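Local coordinates for nitrite oxidoreductase subunit A (Kuenenia stuttgartiensis, PDB 7B04), which is a NarG-like subunit of the molybdopterin oxidoreductase family that holds an iron/sulfur cluster, a molybdenum atom and two MD1 molecules, at residues D290-D295 with S713-Q718; P645-W650 with N671-Q676. One frame throughout, in Å; residues are numbered along the deposited sequence.

Interaction 1 of 2, residues D290-D295 with S713-Q718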
loop_
_atom_site.group_PDB
_atom_site.type_symbol
_atom_site.label_atom_id
_atom_site.label_comp_id
_atom_site.label_asym_id
_atom_site.label_seq_id
_atom_site.Cartn_x
_atom_site.Cartn_y
_atom_site.Cartn_z
ATOM N N ASP B 290 17.036 7.177 -15.097
ATOM C CA ASP B 290 16.167 6.078 -14.694
ATOM C C ASP B 290 15.964 5.158 -15.894
ATOM O O ASP B 290 16.427 5.445 -17.001
ATOM C CB ASP B 290 14.837 6.597 -14.134
ATOM C CG ASP B 290 14.131 7.538 -15.086
ATOM O OD1 ASP B 290 14.681 7.828 -16.171
ATOM O OD2 ASP B 290 13.021 7.993 -14.744
ATOM N N VAL B 291 15.250 4.051 -15.683
ATOM C CA VAL B 291 15.123 3.005 -16.693
ATOM C C VAL B 291 13.691 2.494 -16.754
ATOM O O VAL B 291 12.923 2.614 -15.796
ATOM C CB VAL B 291 16.075 1.816 -16.425
ATOM C CG1 VAL B 291 17.523 2.251 -16.501
ATOM C CG2 VAL B 291 15.772 1.182 -15.072
ATOM N N ASP B 292 13.328 1.935 -17.911
ATOM C CA ASP B 292 12.162 1.063 -17.963
ATOM C C ASP B 292 12.491 -0.176 -17.143
ATOM O O ASP B 292 13.410 -0.925 -17.491
ATOM C CB ASP B 292 11.809 0.680 -19.402
ATOM C CG ASP B 292 11.333 1.858 -20.221
ATOM O OD1 ASP B 292 10.757 2.800 -19.637
ATOM O OD2 ASP B 292 11.532 1.840 -21.453
ATOM N N MET B 293 11.739 -0.407 -16.068
ATOM C CA MET B 293 12.149 -1.375 -15.058
ATOM C C MET B 293 12.160 -2.821 -15.540
ATOM O O MET B 293 12.589 -3.690 -14.787
ATOM C CB MET B 293 11.295 -1.227 -13.798
ATOM C CG MET B 293 11.098 0.226 -13.405
ATOM S SD MET B 293 10.253 0.458 -11.833
ATOM C CE MET B 293 11.311 -0.485 -10.738
ATOM N N ASN B 294 11.655 -3.142 -16.728
ATOM C CA ASN B 294 11.948 -4.484 -17.223
ATOM C C ASN B 294 13.452 -4.665 -17.431
ATOM O O ASN B 294 13.960 -5.793 -17.384
ATOM C CB ASN B 294 11.153 -4.801 -18.490
ATOM C CG ASN B 294 11.416 -3.831 -19.612
ATOM O OD1 ASN B 294 12.152 -2.857 -19.459
ATOM N ND2 ASN B 294 10.809 -4.095 -20.763
ATOM N N ASP B 295 14.178 -3.561 -17.654
ATOM C CA ASP B 295 15.623 -3.622 -17.861
ATOM C C ASP B 295 16.366 -4.058 -16.601
ATOM O O ASP B 295 17.394 -4.737 -16.701
ATOM C CB ASP B 295 16.109 -2.239 -18.324
ATOM C CG ASP B 295 17.574 -2.210 -18.768
ATOM O OD1 ASP B 295 18.385 -3.064 -18.362
ATOM O OD2 ASP B 295 17.924 -1.289 -19.536
ATOM N N SER B 713 8.914 4.982 -15.546
ATOM C CA SER B 713 9.290 3.601 -15.177
ATOM C C SER B 713 8.769 2.608 -16.211
ATOM O O SER B 713 9.091 1.437 -16.111
ATOM C CB SER B 713 8.805 3.267 -13.821
ATOM O OG SER B 713 7.431 3.529 -13.727
ATOM N N ASN B 714 7.983 3.081 -17.167
ATOM C CA ASN B 714 7.424 2.186 -18.208
ATOM C C ASN B 714 7.320 2.954 -19.523
ATOM O O ASN B 714 7.107 4.154 -19.499
ATOM C CB ASN B 714 6.119 1.537 -17.762
ATOM C CG ASN B 714 5.018 2.545 -17.605
ATOM O OD1 ASN B 714 4.932 3.463 -18.378
ATOM N ND2 ASN B 714 4.176 2.391 -16.614
ATOM N N PRO B 715 7.422 2.286 -20.678
ATOM C CA PRO B 715 7.382 2.969 -21.949
ATOM C C PRO B 715 5.981 3.235 -22.487
ATOM O O PRO B 715 5.874 3.724 -23.535
ATOM C CB PRO B 715 8.036 1.932 -22.852
ATOM C CG PRO B 715 7.629 0.626 -22.260
ATOM C CD PRO B 715 7.675 0.865 -20.776
ATOM N N PHE B 716 4.961 2.851 -21.742
ATOM C CA PHE B 716 3.558 2.952 -22.196
ATOM C C PHE B 716 2.954 4.335 -22.098
ATOM O O PHE B 716 3.264 5.109 -21.228
ATOM C CB PHE B 716 2.667 2.057 -21.350
ATOM C CG PHE B 716 3.302 0.740 -21.047
ATOM C CD1 PHE B 716 4.117 0.141 -21.971
ATOM C CD2 PHE B 716 3.106 0.128 -19.832
ATOM C CE1 PHE B 716 4.718 -1.066 -21.693
ATOM C CE2 PHE B 716 3.706 -1.078 -19.551
ATOM C CZ PHE B 716 4.500 -1.672 -20.489
ATOM N N ILE B 717 2.006 4.527 -22.995
ATOM C CA ILE B 717 1.136 5.688 -23.119
ATOM C C ILE B 717 -0.283 5.231 -22.817
ATOM O O ILE B 717 -0.735 4.210 -23.347
ATOM C CB ILE B 717 1.213 6.314 -24.521
ATOM C CG1 ILE B 717 2.615 6.851 -24.800
ATOM C CG2 ILE B 717 0.175 7.414 -24.672
ATOM C CD1 ILE B 717 2.812 7.241 -26.245
ATOM N N GLN B 718 -0.984 5.975 -21.965
ATOM C CA GLN B 718 -2.369 5.675 -21.624
ATOM C C GLN B 718 -3.197 6.932 -21.850
ATOM O O GLN B 718 -2.902 7.983 -21.269
ATOM C CB GLN B 718 -2.502 5.180 -20.174
ATOM C CG GLN B 718 -1.355 4.294 -19.685
ATOM C CD GLN B 718 -1.670 2.806 -19.718
ATOM O OE1 GLN B 718 -2.740 2.389 -20.164
ATOM N NE2 GLN B 718 -0.735 1.998 -19.226
#

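Interaction 2 of 2, residues P645-W650 with N671-Q676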
loop_
_atom_site.group_PDB
_atom_site.type_symbol
_atom_site.label_atom_id
_atom_site.label_comp_id
_atom_site.label_asym_id
_atom_site.label_seq_id
_atom_site.Cartn_x
_atom_site.Cartn_y
_atom_site.Cartn_z
ATOM N N PRO B 645 7.243 36.997 -4.007
ATOM C CA PRO B 645 6.245 36.811 -2.945
ATOM C C PRO B 645 5.006 36.081 -3.444
ATOM O O PRO B 645 4.557 36.281 -4.573
ATOM C CB PRO B 645 5.913 38.247 -2.518
ATOM C CG PRO B 645 7.118 39.037 -2.889
ATOM C CD PRO B 645 7.634 38.411 -4.152
ATOM N N THR B 646 4.459 35.218 -2.588
ATOM C CA THR B 646 3.228 34.495 -2.885
ATOM C C THR B 646 2.070 35.213 -2.210
ATOM O O THR B 646 2.045 35.346 -0.981
ATOM C CB THR B 646 3.285 33.041 -2.413
ATOM O OG1 THR B 646 4.458 32.405 -2.935
ATOM C CG2 THR B 646 2.046 32.280 -2.864
ATOM N N LYS B 647 1.124 35.679 -3.014
ATOM C CA LYS B 647 -0.075 36.346 -2.532
ATOM C C LYS B 647 -1.349 35.658 -2.983
ATOM O O LYS B 647 -2.365 35.745 -2.290
ATOM C CB LYS B 647 -0.094 37.812 -2.990
ATOM C CG LYS B 647 0.968 38.660 -2.313
ATOM C CD LYS B 647 0.687 38.777 -0.827
ATOM C CE LYS B 647 1.680 39.694 -0.144
ATOM N NZ LYS B 647 1.395 39.820 1.313
ATOM N N VAL B 648 -1.322 34.984 -4.130
ATOM C CA VAL B 648 -2.416 34.140 -4.594
ATOM C C VAL B 648 -1.825 32.791 -4.974
ATOM O O VAL B 648 -0.709 32.721 -5.500
ATOM C CB VAL B 648 -3.170 34.760 -5.790
ATOM C CG1 VAL B 648 -4.404 33.938 -6.122
ATOM C CG2 VAL B 648 -3.556 36.193 -5.500
ATOM N N LEU B 649 -2.568 31.721 -4.698
ATOM C CA LEU B 649 -2.068 30.369 -4.893
ATOM C C LEU B 649 -3.225 29.480 -5.311
ATOM O O LEU B 649 -4.312 29.552 -4.730
ATOM C CB LEU B 649 -1.415 29.832 -3.616
ATOM C CG LEU B 649 -0.978 28.368 -3.617
ATOM C CD1 LEU B 649 0.004 28.111 -4.747
ATOM C CD2 LEU B 649 -0.368 27.991 -2.275
ATOM N N TRP B 650 -2.990 28.649 -6.326
ATOM C CA TRP B 650 -3.994 27.686 -6.759
ATOM C C TRP B 650 -3.304 26.443 -7.305
ATOM O O TRP B 650 -2.391 26.557 -8.130
ATOM C CB TRP B 650 -4.900 28.329 -7.810
ATOM C CG TRP B 650 -5.971 27.463 -8.363
ATOM C CD1 TRP B 650 -6.619 26.443 -7.732
ATOM C CD2 TRP B 650 -6.559 27.571 -9.660
ATOM N NE1 TRP B 650 -7.564 25.897 -8.566
ATOM C CE2 TRP B 650 -7.544 26.573 -9.758
ATOM C CE3 TRP B 650 -6.336 28.410 -10.755
ATOM C CZ2 TRP B 650 -8.309 26.392 -10.905
ATOM C CZ3 TRP B 650 -7.094 28.229 -11.894
ATOM C CH2 TRP B 650 -8.071 27.228 -11.960
ATOM N N ASN B 671 1.133 31.261 5.735
ATOM C CA ASN B 671 -0.078 31.312 4.922
ATOM C C ASN B 671 -1.057 32.435 5.276
ATOM O O ASN B 671 -1.796 32.872 4.384
ATOM C CB ASN B 671 -0.806 29.966 4.982
ATOM C CG ASN B 671 -0.066 28.876 4.228
ATOM O OD1 ASN B 671 0.755 29.158 3.356
ATOM N ND2 ASN B 671 -0.361 27.623 4.553
ATOM N N PRO B 672 -1.145 32.913 6.526
ATOM C CA PRO B 672 -2.032 34.063 6.785
ATOM C C PRO B 672 -1.741 35.273 5.913
ATOM O O PRO B 672 -2.657 36.067 5.661
ATOM C CB PRO B 672 -1.780 34.372 8.266
ATOM C CG PRO B 672 -1.428 33.065 8.846
ATOM C CD PRO B 672 -0.625 32.357 7.792
ATOM N N ASN B 673 -0.509 35.435 5.431
ATOM C CA ASN B 673 -0.182 36.527 4.527
ATOM C C ASN B 673 -0.408 36.180 3.061
ATOM O O ASN B 673 -0.332 37.074 2.212
ATOM C CB ASN B 673 1.257 36.994 4.747
ATOM C CG ASN B 673 1.335 38.171 5.700
ATOM O OD1 ASN B 673 1.484 37.997 6.910
ATOM N ND2 ASN B 673 1.213 39.380 5.161
ATOM N N ILE B 674 -0.664 34.915 2.737
ATOM C CA ILE B 674 -1.103 34.570 1.389
ATOM C C ILE B 674 -2.587 34.899 1.329
ATOM O O ILE B 674 -3.388 34.333 2.079
ATOM C CB ILE B 674 -0.846 33.094 1.066
ATOM C CG1 ILE B 674 0.530 32.666 1.576
ATOM C CG2 ILE B 674 -0.977 32.845 -0.439
ATOM C CD1 ILE B 674 1.012 31.351 1.005
ATOM N N GLU B 675 -2.933 35.889 0.518
ATOM C CA GLU B 675 -4.291 36.469 0.380
ATOM C C GLU B 675 -5.317 35.573 -0.307
ATOM O O GLU B 675 -6.495 35.849 -0.162
ATOM C CB GLU B 675 -4.177 37.867 -0.197
ATOM C CG GLU B 675 -3.069 38.635 0.454
ATOM C CD GLU B 675 -3.099 40.089 0.091
ATOM O OE1 GLU B 675 -3.958 40.449 -0.664
ATOM O OE2 GLU B 675 -2.256 40.839 0.575
ATOM N N GLN B 676 -4.893 34.645 -1.148
ATOM C CA GLN B 676 -5.892 33.737 -1.753
ATOM C C GLN B 676 -5.292 32.349 -1.938
ATOM O O GLN B 676 -4.361 32.260 -2.680
ATOM C CB GLN B 676 -6.314 34.338 -3.078
ATOM C CG GLN B 676 -7.264 33.479 -3.862
ATOM C CD GLN B 676 -7.946 34.346 -4.873
ATOM O OE1 GLN B 676 -7.865 35.552 -4.827
ATOM N NE2 GLN B 676 -8.637 33.725 -5.793
#

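Interaction 1 of 2, residues D290-D295 with S713-Q718
Asp292 and Met293 both set CG beside their own backbone N, with chi1 of -67° and -44°, which brings the carboxylate of Asp292 to Pro715 and the thioether of Met293 to Ser713. They are the first two residues of a type I beta turn, closed by the backbone hydrogen bond from Asp295 N to Asp292 O, and this turn meets the loop that leads into strand 716-720 of a three-stranded antiparallel sheet. A single hydrogen bond joins the two backbones: Met293 N donates to Ser713 O at 3.2 Å. It is nearly straight at the hydrogen (167°), yet the donor stands clearly tilted from the plane of the carbonyl. Beside this bond the chain of Met293, bent at its last torsion, runs along Ser713, with Met293 SD 3.7 Å from Ser713 CB. Neighbouring Asp290 forms salt bridges to Arg808 and Lys567, and helix 314-321 reaches both segments through Glu316, which touches Met293 and Asn714. The contact is buried near the cofactors: the side chain of Ser713 is about 8 Å from a bound MD1, and that of Asn714 about 8 Å from the iron/sulfur cluster. On the other flank of the backbone bond the carboxylate of Asp292 passes obliquely across the proline ring, with Asp292 CG 3.8 Å from Pro715 CD. Asp292 OD2 takes its hydrogen bond from outside the two segments, from Arg808 N, and lies 3.8 Å from Pro715 CB. The other carboxylate oxygen meets the peptide link ahead of the proline and finds no donor there, Asp292 OD1 coming within 3.4 Å of Asn714 C.

Interaction 2 of 2, residues P645-W650 with N671-Q676
Val648 and Gln676 form a parallel beta bridge where strand 648-652 and strand 676-681 begin to pair. With helix 663-670 between them, these neighbouring strands make a beta-alpha-beta crossover within a mixed sheet. Two backbone hydrogen bonds flank the bridge: Gln676 N donates to Lys647 O at 3.0 Å, and Leu649 N to Gln676 O at 2.8 Å, the latter nearly in line with the carbonyl bond. Gln676 O also receives a CA-H...O contact from Val648 CA (3.3 Å).

Among the polar side chains, Lys647 bends at chi2 (-66°) and then runs straight, carrying NZ back over the end of the 3-10 segment 671-673. There Lys647 NZ makes a weak, 3.4 Å hydrogen bond to Asn673 O, its stronger partner being Gln204. On the way Lys647 CD crosses Glu675, 4.0 Å from Glu675 CG.

Apolar contacts lie ahead of the bridge and on it. Ahead of it, the two methyls Thr646 CG2 and Ile674 CG2 meet at 3.9 Å. On the face covered by Ile188 of helix 174-191, Val648 and Gln676 lie side by side and point the same way. Val648 CG1 and Gln676 CG both lie anti to their backbone N (chi1 -173° and 176°), and Val648 CG1 sits 3.6 Å from Gln676 CB.

Overall arrangement
From the N terminus, the chain first reaches the loop 290-295, between helix 280-283 and strand 301-304, whose partner, 713-718, follows after 417 intervening residues. Interaction 1 thus closes a very long loop, tying the loop ahead of the five-stranded parallel sheet to the loop that leads into strand 716-720 of the small antiparallel sheet. Nested within that loop, interaction 2 closes a short one: 645-650 meets 671-676 after 20 residues that contain helix 663-670, joining two neighbouring strands of the seven-stranded mixed sheet. The contacts do not touch. They lie on opposite sides of the chain's centre; the centres of interactions 1 and 2 are 38 Å apart and their nearest atoms about 22 Å.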